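Local coordinates for protein putative phosphinothricin acetyltransferase YwnH (Bacillus subtilis, PDB 1VHS) that probably inactivates phosphinothricin by transferring an acetyl group to it from acetyl-CoA, at residues A[130-144]-A[153-165]. Sequence-based numbering, arbitrary orientation.
Sequences LKLFEKHGFAEWGLF and KRYDLKILGRELS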
ATOM      1  N   LEU A 130       7.222  -7.907   5.780  1.00 17.92           N
ATOM      2  CA  LEU A 130       6.825  -9.298   5.604  1.00 20.52           C
ATOM      3  C   LEU A 130       6.366  -9.890   6.930  1.00 22.07           C
ATOM      4  O   LEU A 130       5.359 -10.591   6.984  1.00 19.22           O
ATOM      5  CB  LEU A 130       7.986 -10.128   5.039  1.00 20.71           C
ATOM      6  CG  LEU A 130       8.431  -9.760   3.616  1.00 19.34           C
ATOM      7  CD1 LEU A 130       9.680 -10.537   3.238  1.00 24.60           C
ATOM      8  CD2 LEU A 130       7.308 -10.056   2.638  1.00 20.96           C
ATOM      9  N   LYS A 131       7.092  -9.591   8.003  1.00 23.71           N
ATOM     10  CA  LYS A 131       6.730 -10.131   9.309  1.00 24.83           C
ATOM     11  C   LYS A 131       5.418  -9.534   9.806  1.00 21.66           C
ATOM     12  O   LYS A 131       4.582 -10.242  10.366  1.00 20.00           O
ATOM     13  CB  LYS A 131       7.843  -9.882  10.332  1.00 28.92           C
ATOM     14  N   LEU A 132       5.242  -8.233   9.593  1.00 21.07           N
ATOM     15  CA  LEU A 132       4.025  -7.545   9.993  1.00 19.77           C
ATOM     16  C   LEU A 132       2.806  -8.219   9.360  1.00 18.04           C
ATOM     17  O   LEU A 132       1.867  -8.594  10.055  1.00 17.88           O
ATOM     18  CB  LEU A 132       4.068  -6.076   9.562  1.00 19.68           C
ATOM     19  CG  LEU A 132       2.783  -5.284   9.833  1.00 22.53           C
ATOM     20  CD1 LEU A 132       2.483  -5.294  11.322  1.00 24.11           C
ATOM     21  CD2 LEU A 132       2.936  -3.856   9.324  1.00 24.78           C
ATOM     22  N   PHE A 133       2.817  -8.370   8.036  1.00 14.86           N
ATOM     23  CA  PHE A 133       1.685  -9.003   7.366  1.00 16.63           C
ATOM     24  C   PHE A 133       1.450 -10.452   7.807  1.00 15.36           C
ATOM     25  O   PHE A 133       0.307 -10.882   7.963  1.00 14.61           O
ATOM     26  CB  PHE A 133       1.858  -8.937   5.840  1.00 13.85           C
ATOM     27  CG  PHE A 133       1.437  -7.618   5.244  1.00 17.82           C
ATOM     28  CD1 PHE A 133       2.228  -6.480   5.396  1.00 18.05           C
ATOM     29  CD2 PHE A 133       0.235  -7.508   4.557  1.00 14.47           C
ATOM     30  CE1 PHE A 133       1.824  -5.251   4.871  1.00 22.33           C
ATOM     31  CE2 PHE A 133      -0.181  -6.281   4.027  1.00 17.40           C
ATOM     32  CZ  PHE A 133       0.616  -5.152   4.187  1.00 17.39           C
ATOM     33  N   GLU A 134       2.528 -11.200   8.026  1.00 14.93           N
ATOM     34  CA  GLU A 134       2.393 -12.591   8.435  1.00 19.00           C
ATOM     35  C   GLU A 134       1.771 -12.740   9.818  1.00 19.31           C
ATOM     36  O   GLU A 134       1.189 -13.774  10.122  1.00 19.40           O
ATOM     37  CB  GLU A 134       3.752 -13.305   8.368  1.00 22.91           C
ATOM     38  CG  GLU A 134       4.176 -13.624   6.942  1.00 33.26           C
ATOM     39  CD  GLU A 134       5.560 -14.244   6.852  1.00 39.70           C
ATOM     40  OE1 GLU A 134       5.781 -15.310   7.463  1.00 47.61           O
ATOM     41  OE2 GLU A 134       6.427 -13.664   6.168  1.00 45.15           O
ATOM     42  N   LYS A 135       1.883 -11.711  10.650  1.00 17.38           N
ATOM     43  CA  LYS A 135       1.285 -11.766  11.981  1.00 19.13           C
ATOM     44  C   LYS A 135      -0.210 -11.521  11.846  1.00 17.18           C
ATOM     45  O   LYS A 135      -0.980 -11.839  12.751  1.00 15.89           O
ATOM     46  CB  LYS A 135       1.885 -10.700  12.904  1.00 21.20           C
ATOM     47  CG  LYS A 135       3.316 -10.970  13.341  1.00 23.57           C
ATOM     48  CD  LYS A 135       3.801  -9.867  14.266  1.00 27.65           C
ATOM     49  CE  LYS A 135       5.245 -10.082  14.704  1.00 30.55           C
ATOM     50  NZ  LYS A 135       5.733  -8.922  15.498  1.00 30.48           N
ATOM     51  N   HIS A 136      -0.617 -10.952  10.713  1.00 14.36           N
ATOM     52  CA  HIS A 136      -2.024 -10.663  10.479  1.00 15.38           C
ATOM     53  C   HIS A 136      -2.752 -11.579   9.494  1.00 15.83           C
ATOM     54  O   HIS A 136      -3.670 -11.150   8.793  1.00 18.68           O
ATOM     55  CB  HIS A 136      -2.202  -9.199  10.068  1.00 16.69           C
ATOM     56  CG  HIS A 136      -2.009  -8.230  11.196  1.00 17.11           C
ATOM     57  ND1 HIS A 136      -0.791  -7.656  11.492  1.00 20.99           N
ATOM     58  CD2 HIS A 136      -2.884  -7.738  12.105  1.00 15.97           C
ATOM     59  CE1 HIS A 136      -0.924  -6.850  12.531  1.00 15.08           C
ATOM     60  NE2 HIS A 136      -2.185  -6.884  12.923  1.00 22.65           N
ATOM     61  N   GLY A 137      -2.334 -12.838   9.436  1.00 15.13           N
ATOM     62  CA  GLY A 137      -3.015 -13.799   8.587  1.00 16.75           C
ATOM     63  C   GLY A 137      -2.572 -13.957   7.147  1.00 16.51           C
ATOM     64  O   GLY A 137      -3.116 -14.796   6.425  1.00 16.27           O
ATOM     65  N   PHE A 138      -1.603 -13.163   6.717  1.00 15.60           N
ATOM     66  CA  PHE A 138      -1.127 -13.276   5.345  1.00 15.92           C
ATOM     67  C   PHE A 138      -0.112 -14.404   5.227  1.00 15.52           C
ATOM     68  O   PHE A 138       0.650 -14.662   6.158  1.00 17.11           O
ATOM     69  CB  PHE A 138      -0.488 -11.967   4.881  1.00 13.16           C
ATOM     70  CG  PHE A 138      -1.473 -10.870   4.615  1.00 17.48           C
ATOM     71  CD1 PHE A 138      -2.071 -10.181   5.669  1.00 16.29           C
ATOM     72  CD2 PHE A 138      -1.813 -10.526   3.306  1.00 12.19           C
ATOM     73  CE1 PHE A 138      -2.994  -9.161   5.420  1.00 17.43           C
ATOM     74  CE2 PHE A 138      -2.730  -9.512   3.050  1.00 17.14           C
ATOM     75  CZ  PHE A 138      -3.323  -8.825   4.111  1.00 16.29           C
ATOM     76  N   ALA A 139      -0.130 -15.081   4.082  1.00 15.09           N
ATOM     77  CA  ALA A 139       0.799 -16.171   3.786  1.00 16.41           C
ATOM     78  C   ALA A 139       1.466 -15.848   2.451  1.00 17.43           C
ATOM     79  O   ALA A 139       0.883 -15.157   1.613  1.00 14.71           O
ATOM     80  CB  ALA A 139       0.045 -17.485   3.676  1.00 19.82           C
ATOM     81  N   GLU A 140       2.678 -16.345   2.240  1.00 16.18           N
ATOM     82  CA  GLU A 140       3.362 -16.087   0.978  1.00 15.73           C
ATOM     83  C   GLU A 140       2.694 -16.907  -0.126  1.00 16.36           C
ATOM     84  O   GLU A 140       2.681 -18.139  -0.086  1.00 19.12           O
ATOM     85  CB  GLU A 140       4.843 -16.459   1.086  1.00 17.29           C
ATOM     86  CG  GLU A 140       5.657 -16.124  -0.162  1.00 21.58           C
ATOM     87  CD  GLU A 140       7.112 -16.546  -0.041  1.00 30.91           C
ATOM     88  OE1 GLU A 140       7.745 -16.220   0.987  1.00 30.51           O
ATOM     89  OE2 GLU A 140       7.619 -17.198  -0.977  1.00 32.30           O
ATOM     90  N   TRP A 141       2.125 -16.225  -1.112  1.00 14.23           N
ATOM     91  CA  TRP A 141       1.459 -16.908  -2.208  1.00 12.72           C
ATOM     92  C   TRP A 141       2.363 -16.977  -3.433  1.00 14.87           C
ATOM     93  O   TRP A 141       2.104 -17.740  -4.365  1.00 14.60           O
ATOM     94  CB  TRP A 141       0.173 -16.181  -2.586  1.00 14.35           C
ATOM     95  CG  TRP A 141      -0.970 -16.361  -1.632  1.00 14.63           C
ATOM     96  CD1 TRP A 141      -0.991 -17.108  -0.483  1.00 16.91           C
ATOM     97  CD2 TRP A 141      -2.271 -15.785  -1.761  1.00 14.46           C
ATOM     98  NE1 TRP A 141      -2.235 -17.029   0.109  1.00 15.10           N
ATOM     99  CE2 TRP A 141      -3.038 -16.225  -0.657  1.00 17.26           C
ATOM    100  CE3 TRP A 141      -2.866 -14.937  -2.706  1.00 12.08           C
ATOM    101  CZ2 TRP A 141      -4.372 -15.843  -0.473  1.00 14.52           C
ATOM    102  CZ3 TRP A 141      -4.193 -14.557  -2.522  1.00 14.18           C
ATOM    103  CH2 TRP A 141      -4.930 -15.013  -1.410  1.00 16.38           C
ATOM    104  N   GLY A 142       3.410 -16.163  -3.439  1.00 14.93           N
ATOM    105  CA  GLY A 142       4.315 -16.187  -4.572  1.00 15.60           C
ATOM    106  C   GLY A 142       5.599 -15.420  -4.365  1.00 16.20           C
ATOM    107  O   GLY A 142       5.713 -14.575  -3.473  1.00 14.60           O
ATOM    108  N   LEU A 143       6.577 -15.740  -5.200  1.00 13.89           N
ATOM    109  CA  LEU A 143       7.868 -15.082  -5.182  1.00 14.70           C
ATOM    110  C   LEU A 143       8.301 -15.006  -6.636  1.00 14.13           C
ATOM    111  O   LEU A 143       8.479 -16.034  -7.298  1.00 14.11           O
ATOM    112  CB  LEU A 143       8.883 -15.889  -4.364  1.00 16.11           C
ATOM    113  CG  LEU A 143      10.201 -15.193  -4.000  1.00 21.29           C
ATOM    114  CD1 LEU A 143      10.945 -16.027  -2.965  1.00 25.97           C
ATOM    115  CD2 LEU A 143      11.058 -14.991  -5.239  1.00 23.56           C
ATOM    116  N   PHE A 144       8.423 -13.786  -7.142  1.00 15.97           N
ATOM    117  CA  PHE A 144       8.840 -13.562  -8.522  1.00 15.60           C
ATOM    118  C   PHE A 144      10.291 -13.109  -8.388  1.00 15.85           C
ATOM    119  O   PHE A 144      10.570 -11.961  -8.045  1.00 13.84           O
ATOM    120  CB  PHE A 144       7.968 -12.483  -9.179  1.00 15.55           C
ATOM    121  CG  PHE A 144       6.481 -12.793  -9.161  1.00 14.11           C
ATOM    122  CD1 PHE A 144       6.023 -14.102  -9.015  1.00 16.23           C
ATOM    123  CD2 PHE A 144       5.548 -11.778  -9.330  1.00 16.68           C
ATOM    124  CE1 PHE A 144       4.658 -14.393  -9.039  1.00 16.77           C
ATOM    125  CE2 PHE A 144       4.174 -12.058  -9.359  1.00 17.09           C
ATOM    126  CZ  PHE A 144       3.733 -13.368  -9.211  1.00 19.72           C
ATOM    127  N   LYS A 153      20.850  -3.636  -9.785  1.00 20.59           N
ATOM    128  CA  LYS A 153      20.687  -4.796  -8.910  1.00 20.87           C
ATOM    129  C   LYS A 153      19.286  -5.377  -9.083  1.00 21.20           C
ATOM    130  O   LYS A 153      18.322  -4.644  -9.310  1.00 19.93           O
ATOM    131  CB  LYS A 153      20.885  -4.395  -7.445  1.00 26.65           C
ATOM    132  CG  LYS A 153      22.333  -4.230  -7.027  1.00 33.03           C
ATOM    133  CD  LYS A 153      23.043  -5.571  -6.975  1.00 38.10           C
ATOM    134  CE  LYS A 153      24.503  -5.414  -6.571  1.00 43.16           C
ATOM    135  NZ  LYS A 153      24.653  -4.717  -5.264  1.00 48.63           N
ATOM    136  N   ARG A 154      19.173  -6.694  -8.970  1.00 19.03           N
ATOM    137  CA  ARG A 154      17.879  -7.333  -9.125  1.00 21.27           C
ATOM    138  C   ARG A 154      17.234  -7.653  -7.784  1.00 22.14           C
ATOM    139  O   ARG A 154      17.899  -8.112  -6.854  1.00 23.55           O
ATOM    140  CB  ARG A 154      18.033  -8.584  -9.980  1.00 23.66           C
ATOM    141  CG  ARG A 154      18.601  -8.256 -11.363  1.00 24.89           C
ATOM    142  CD  ARG A 154      18.752  -9.490 -12.208  1.00 26.35           C
ATOM    143  NE  ARG A 154      17.462 -10.115 -12.472  1.00 26.54           N
ATOM    144  CZ  ARG A 154      17.317 -11.254 -13.136  1.00 30.88           C
ATOM    145  NH1 ARG A 154      16.107 -11.757 -13.337  1.00 29.00           N
ATOM    146  NH2 ARG A 154      18.385 -11.891 -13.596  1.00 31.28           N
ATOM    147  N   TYR A 155      15.932  -7.401  -7.696  1.00 20.52           N
ATOM    148  CA  TYR A 155      15.177  -7.628  -6.468  1.00 18.98           C
ATOM    149  C   TYR A 155      14.009  -8.586  -6.677  1.00 15.78           C
ATOM    150  O   TYR A 155      13.418  -8.622  -7.745  1.00 15.68           O
ATOM    151  CB  TYR A 155      14.621  -6.302  -5.949  1.00 20.26           C
ATOM    152  CG  TYR A 155      15.664  -5.262  -5.628  1.00 26.31           C
ATOM    153  CD1 TYR A 155      16.342  -4.579  -6.638  1.00 26.64           C
ATOM    154  CD2 TYR A 155      15.973  -4.959  -4.306  1.00 30.05           C
ATOM    155  CE1 TYR A 155      17.303  -3.614  -6.332  1.00 30.62           C
ATOM    156  CE2 TYR A 155      16.926  -4.000  -3.989  1.00 33.57           C
ATOM    157  CZ  TYR A 155      17.588  -3.332  -5.004  1.00 33.88           C
ATOM    158  OH  TYR A 155      18.523  -2.378  -4.679  1.00 36.63           O
ATOM    159  N   ASP A 156      13.676  -9.333  -5.630  1.00 15.29           N
ATOM    160  CA  ASP A 156      12.571 -10.284  -5.664  1.00 15.49           C
ATOM    161  C   ASP A 156      11.285  -9.611  -5.196  1.00 15.75           C
ATOM    162  O   ASP A 156      11.311  -8.751  -4.311  1.00 18.13           O
ATOM    163  CB  ASP A 156      12.838 -11.453  -4.704  1.00 16.95           C
ATOM    164  CG  ASP A 156      13.977 -12.349  -5.144  1.00 21.91           C
ATOM    165  OD1 ASP A 156      14.338 -13.244  -4.349  1.00 25.44           O
ATOM    166  OD2 ASP A 156      14.505 -12.177  -6.262  1.00 21.38           O
ATOM    167  N   LEU A 157      10.160 -10.001  -5.782  1.00 14.33           N
ATOM    168  CA  LEU A 157       8.880  -9.463  -5.347  1.00 15.69           C
ATOM    169  C   LEU A 157       8.093 -10.614  -4.736  1.00 15.02           C
ATOM    170  O   LEU A 157       7.871 -11.637  -5.386  1.00 15.63           O
ATOM    171  CB  LEU A 157       8.087  -8.888  -6.524  1.00 17.11           C
ATOM    172  CG  LEU A 157       6.742  -8.276  -6.105  1.00 15.80           C
ATOM    173  CD1 LEU A 157       6.994  -7.019  -5.257  1.00 18.54           C
ATOM    174  CD2 LEU A 157       5.923  -7.931  -7.345  1.00 20.47           C
ATOM    175  N   LYS A 158       7.705 -10.470  -3.474  1.00 15.03           N
ATOM    176  CA  LYS A 158       6.908 -11.495  -2.832  1.00 14.58           C
ATOM    177  C   LYS A 158       5.457 -11.049  -2.825  1.00 14.19           C
ATOM    178  O   LYS A 158       5.159  -9.858  -2.681  1.00 17.45           O
ATOM    179  CB  LYS A 158       7.364 -11.739  -1.390  1.00 17.83           C
ATOM    180  CG  LYS A 158       8.544 -12.680  -1.275  1.00 22.77           C
ATOM    181  CD  LYS A 158       8.786 -13.095   0.172  1.00 24.65           C
ATOM    182  CE  LYS A 158       9.880 -14.150   0.245  1.00 27.52           C
ATOM    183  NZ  LYS A 158       9.942 -14.773   1.596  1.00 30.35           N
ATOM    184  N   ILE A 159       4.554 -12.001  -3.008  1.00 14.97           N
ATOM    185  CA  ILE A 159       3.133 -11.698  -2.982  1.00 13.15           C
ATOM    186  C   ILE A 159       2.565 -12.410  -1.765  1.00 14.39           C
ATOM    187  O   ILE A 159       2.705 -13.628  -1.636  1.00 13.14           O
ATOM    188  CB  ILE A 159       2.389 -12.229  -4.230  1.00 11.41           C
ATOM    189  CG1 ILE A 159       3.045 -11.691  -5.502  1.00 16.87           C
ATOM    190  CG2 ILE A 159       0.919 -11.796  -4.182  1.00 13.66           C
ATOM    191  CD1 ILE A 159       3.319 -10.216  -5.476  0.65 22.61           C
ATOM    192  N   LEU A 160       1.959 -11.646  -0.862  1.00 11.60           N
ATOM    193  CA  LEU A 160       1.356 -12.223   0.331  1.00 14.21           C
ATOM    194  C   LEU A 160      -0.143 -12.081   0.185  1.00 13.39           C
ATOM    195  O   LEU A 160      -0.638 -11.076  -0.337  1.00 14.87           O
ATOM    196  CB  LEU A 160       1.831 -11.490   1.589  1.00 13.98           C
ATOM    197  CG  LEU A 160       3.146 -11.963   2.217  1.00 19.72           C
ATOM    198  CD1 LEU A 160       4.271 -11.938   1.211  1.00 19.33           C
ATOM    199  CD2 LEU A 160       3.464 -11.066   3.408  1.00 21.49           C
ATOM    200  N   GLY A 161      -0.877 -13.090   0.626  1.00 10.69           N
ATOM    201  CA  GLY A 161      -2.309 -13.004   0.497  1.00 11.43           C
ATOM    202  C   GLY A 161      -3.054 -13.495   1.711  1.00 14.97           C
ATOM    203  O   GLY A 161      -2.520 -14.231   2.535  1.00 12.76           O
ATOM    204  N   ARG A 162      -4.300 -13.063   1.820  1.00 14.31           N
ATOM    205  CA  ARG A 162      -5.142 -13.488   2.919  1.00 17.22           C
ATOM    206  C   ARG A 162      -6.586 -13.501   2.484  1.00 15.67           C
ATOM    207  O   ARG A 162      -7.063 -12.544   1.873  1.00 17.82           O
ATOM    208  CB  ARG A 162      -5.009 -12.559   4.122  1.00 19.19           C
ATOM    209  CG  ARG A 162      -6.073 -12.899   5.164  1.00 22.02           C
ATOM    210  CD  ARG A 162      -5.945 -12.130   6.432  1.00 23.75           C
ATOM    211  NE  ARG A 162      -7.149 -12.312   7.240  1.00 22.30           N
ATOM    212  CZ  ARG A 162      -7.458 -11.551   8.279  1.00 21.34           C
ATOM    213  NH1 ARG A 162      -8.580 -11.771   8.956  1.00 19.93           N
ATOM    214  NH2 ARG A 162      -6.640 -10.574   8.639  1.00 17.38           N
ATOM    215  N   GLU A 163      -7.281 -14.593   2.787  1.00 18.69           N
ATOM    216  CA  GLU A 163      -8.691 -14.677   2.456  1.00 20.80           C
ATOM    217  C   GLU A 163      -9.426 -14.210   3.702  1.00 22.14           C
ATOM    218  O   GLU A 163      -9.274 -14.785   4.781  1.00 21.83           O
ATOM    219  CB  GLU A 163      -9.101 -16.103   2.099  1.00 23.26           C
ATOM    220  CG  GLU A 163     -10.510 -16.172   1.531  1.00 27.60           C
ATOM    221  CD  GLU A 163     -10.808 -17.498   0.876  1.00 35.46           C
ATOM    222  OE1 GLU A 163      -9.966 -17.971   0.084  1.00 31.95           O
ATOM    223  OE2 GLU A 163     -11.889 -18.058   1.144  1.00 38.14           O
ATOM    224  N   LEU A 164     -10.203 -13.146   3.543  1.00 22.50           N
ATOM    225  CA  LEU A 164     -10.947 -12.547   4.640  1.00 24.09           C
ATOM    226  C   LEU A 164     -12.277 -13.235   4.888  1.00 30.48           C
ATOM    227  O   LEU A 164     -12.609 -13.574   6.022  1.00 34.32           O
ATOM    228  CB  LEU A 164     -11.204 -11.068   4.343  1.00 23.88           C
ATOM    229  CG  LEU A 164     -10.008 -10.128   4.162  1.00 26.59           C
ATOM    230  CD1 LEU A 164      -9.058 -10.642   3.097  1.00 37.00           C
ATOM    231  CD2 LEU A 164     -10.532  -8.762   3.773  1.00 30.87           C
ATOM    232  N   SER A 165     -13.032 -13.438   3.815  1.00 31.67           N
ATOM    233  CA  SER A 165     -14.345 -14.051   3.905  1.00 35.95           C
ATOM    234  C   SER A 165     -14.360 -15.426   4.553  1.00 39.58           C
ATOM    235  O   SER A 165     -13.557 -16.299   4.219  1.00 40.84           O
ATOM    236  CB  SER A 165     -14.979 -14.126   2.513  1.00 35.35           C
ATOM    237  OG  SER A 165     -15.200 -12.825   1.998  1.00 32.49           O
TER
HETATM  238  O   HOH W   1      -3.395 -16.649   4.082  1.00 27.55           O
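W141 turns CG back beside its own backbone N (chi1 -75°), which lays the indole over G161, while the backbone of R162 carries its CB over the ring of F138, and CG anti to N (chi1 171°) sends the extended chain on past G137 toward the carbonyl O of H136. The CA of G161 sits 3.4 Å from the centroid of the six-membered ring of W141, almost on the ring normal; a side chain here would collide with the indole, so glycine suits the place. F138 is sandwiched: CB of R162 lies 3.8 Å from its ring centroid, and the opposite face receives CD2 of F133 from the helix. Farther out, NH2 of R162 makes a weak hydrogen bond to the carbonyl O of H136, and a water donates to both G137 O and G161 O.

Strands 139-150 and 153-163 form an antiparallel hairpin at one edge of the mixed GNAT sheet. A classic beta bulge interrupts the pairing where O of I159 accepts from W141 N at 2.7 Å and from G142 N at 3.2 Å. On one face, the branched end of L160 meets F133 CB with CD2, at 3.6 Å, and L130 with CD1, which suits this buried apolar layer and fastens helix 127-135 to the sheet; F133 also approaches I87, predicted to bind acetyl-CoA. Along the same face the extended chains of E140 and K158 bring NZ to OE1 at 2.7 Å, from above the carboxylate plane. On the other face F144 brings CD2 to 4.3 Å from CD2 of L157.

Apolar packing thus joins helix to hairpin, a weak bond and a shared water add polar links at the turn, and backbone bonds set the strand pairing; the salt bridge, with E140 exposed, probably adds a solvent-screened charge attraction beside the leucines.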